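Local coordinates for inosine-uridine nucleoside N-ribohydrolase (Xanthomonas oryzae pv. oryzae, PDB 4KL0), which binds calcium and probably hydrolyses the N-glycosidic bonds of nucleosides, at residues 149-154 with 319-324. Numbering follows the deposited sequence.
Sequences VVIAGM and PLTLLA. With CA (calcium ion), chain B.
The methyl CG2 of Thr321 lies against the CG2 methyl of Ile151, 4.0 Å from Thr321 CG2 to Ile151 CG2, with the two side chains running at a slant to each other. Thr321 CB is equally near that isoleucine methyl, so the branch point of the threonine takes part as well as its end. With chi1 of Thr321 at -59°, OG1 sits beside the backbone N and CG2 is the branch anti to it, which extends the methyl to the strand. Its hydroxyl OG1 is hydrogen-bonded to the carbonyl O of Tyr317, one turn earlier in helix 317-325, so that the polar branch is satisfied by its own helix and the apolar one meets the sheet. The same threonine methyl also comes near the backbone of the strand, 4.1 Å from Thr321 CG2 to Val150 O. Beside this pair, Val149 CG2 touches Leu322 CD1 at 4.2 Å, a second apolar link between the strand and the helix. Strand 146-150 is an inner strand of the Rossmann-like sheet of the nucleoside hydrolase fold, hydrogen-bonded to strands 28-34 and 172-178, and helix 317-325 packs across it in the buried centre of the chain, with Leu322 also reaching Thr45 and Ala49 of helix 41-54. At the C-terminal end of the strand, where active sites of such largely parallel sheets commonly form, the chain turns and Ile151 offers its carbonyl to a calcium ion, 2.4 Å from Ile151 O to the metal. Asp35, Asp42 and Asp318 bind the same ion together with three waters. Asp318 immediately precedes Pro319, near the start of the helix whose Thr321 packs on Ile151.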
loop_
_atom_site.group_PDB
_atom_site.type_symbol
_atom_site.label_atom_id
_atom_site.label_comp_id
_atom_site.label_asym_id
_atom_site.label_seq_id
_atom_site.Cartn_x
_atom_site.Cartn_y
_atom_site.Cartn_z
ATOM N N VAL A 149 -2.909 8.493 2.018
ATOM C CA VAL A 149 -2.148 7.264 2.262
ATOM C C VAL A 149 -1.209 7.016 1.085
ATOM O O VAL A 149 -1.650 6.963 -0.094
ATOM C CB VAL A 149 -3.129 6.089 2.429
ATOM C CG1 VAL A 149 -2.311 4.812 2.595
ATOM C CG2 VAL A 149 -4.059 6.316 3.677
ATOM N N VAL A 150 0.079 6.915 1.394
ATOM C CA VAL A 150 1.092 6.808 0.307
ATOM C C VAL A 150 1.713 5.445 0.353
ATOM O O VAL A 150 2.379 5.079 1.313
ATOM C CB VAL A 150 2.159 7.907 0.483
ATOM C CG1 VAL A 150 3.267 7.752 -0.548
ATOM C CG2 VAL A 150 1.465 9.293 0.498
ATOM N N ILE A 151 1.473 4.649 -0.708
ATOM C CA ILE A 151 2.030 3.305 -0.761
ATOM C C ILE A 151 2.781 3.160 -2.072
ATOM O O ILE A 151 2.868 2.067 -2.569
ATOM C CB ILE A 151 0.940 2.224 -0.628
ATOM C CG1 ILE A 151 -0.245 2.442 -1.592
ATOM C CG2 ILE A 151 0.383 2.250 0.833
ATOM C CD1 ILE A 151 -1.266 1.314 -1.599
ATOM N N ALA A 152 3.402 4.230 -2.540
ATOM C CA ALA A 152 4.220 4.249 -3.754
ATOM C C ALA A 152 5.061 5.475 -3.753
ATOM O O ALA A 152 5.064 6.168 -2.743
ATOM C CB ALA A 152 3.309 4.257 -5.046
ATOM N N GLY A 153 5.695 5.790 -4.899
ATOM C CA GLY A 153 6.528 6.993 -5.008
ATOM C C GLY A 153 5.664 8.223 -4.842
ATOM O O GLY A 153 4.416 8.199 -4.979
ATOM N N MET A 154 6.328 9.337 -4.537
ATOM C CA MET A 154 5.596 10.464 -4.017
ATOM C C MET A 154 5.514 11.626 -5.012
ATOM O O MET A 154 5.134 12.724 -4.596
ATOM C CB MET A 154 6.278 10.916 -2.713
ATOM C CG MET A 154 5.731 10.079 -1.537
ATOM S SD MET A 154 6.841 9.809 -0.105
ATOM C CE MET A 154 7.477 8.221 -0.550
ATOM N N PRO A 319 -0.734 -3.031 2.891
ATOM C CA PRO A 319 -1.951 -3.181 3.691
ATOM C C PRO A 319 -1.717 -2.747 5.116
ATOM O O PRO A 319 -2.609 -2.126 5.691
ATOM C CB PRO A 319 -2.162 -4.690 3.670
ATOM C CG PRO A 319 -1.686 -5.079 2.328
ATOM C CD PRO A 319 -0.428 -4.254 2.116
ATOM N N LEU A 320 -0.550 -3.037 5.676
ATOM C CA LEU A 320 -0.290 -2.581 7.024
ATOM C C LEU A 320 -0.256 -1.064 7.104
ATOM O O LEU A 320 -0.622 -0.487 8.125
ATOM C CB LEU A 320 1.033 -3.151 7.537
ATOM C CG LEU A 320 0.903 -4.640 7.865
ATOM C CD1 LEU A 320 2.334 -5.267 8.023
ATOM C CD2 LEU A 320 0.124 -4.845 9.173
ATOM N N THR A 321 0.238 -0.404 6.065
ATOM C CA THR A 321 0.277 1.075 6.042
ATOM C C THR A 321 -1.135 1.643 6.128
ATOM O O THR A 321 -1.387 2.578 6.877
ATOM C CB THR A 321 1.005 1.553 4.768
ATOM O OG1 THR A 321 2.328 0.998 4.804
ATOM C CG2 THR A 321 1.111 3.052 4.704
ATOM N N LEU A 322 -2.040 1.054 5.348
ATOM C CA LEU A 322 -3.431 1.449 5.432
ATOM C C LEU A 322 -4.022 1.209 6.834
ATOM O O LEU A 322 -4.708 2.129 7.374
ATOM C CB LEU A 322 -4.250 0.743 4.329
ATOM C CG LEU A 322 -5.756 1.098 4.432
ATOM C CD1 LEU A 322 -5.936 2.578 4.173
ATOM C CD2 LEU A 322 -6.553 0.315 3.418
ATOM N N LEU A 323 -3.726 0.067 7.432
ATOM C CA LEU A 323 -4.202 -0.217 8.785
ATOM C C LEU A 323 -3.627 0.823 9.740
ATOM O O LEU A 323 -4.313 1.286 10.669
ATOM C CB LEU A 323 -3.867 -1.640 9.218
ATOM C CG LEU A 323 -4.568 -2.761 8.412
ATOM C CD1 LEU A 323 -4.282 -4.119 9.042
ATOM C CD2 LEU A 323 -6.092 -2.570 8.381
ATOM N N ALA A 324 -2.387 1.238 9.493
ATOM C CA ALA A 324 -1.779 2.261 10.356
ATOM C C ALA A 324 -2.370 3.659 10.188
ATOM O O ALA A 324 -2.189 4.518 11.081
ATOM C CB ALA A 324 -0.215 2.259 10.147
HETATM CA CA CA B . 3.209 -0.164 -3.428
HETATM O O HOH W 1 4.879 -0.056 -1.314
HETATM O O HOH W 2 4.436 -2.324 -3.322
HETATM O O HOH W 3 5.636 0.451 -4.115
#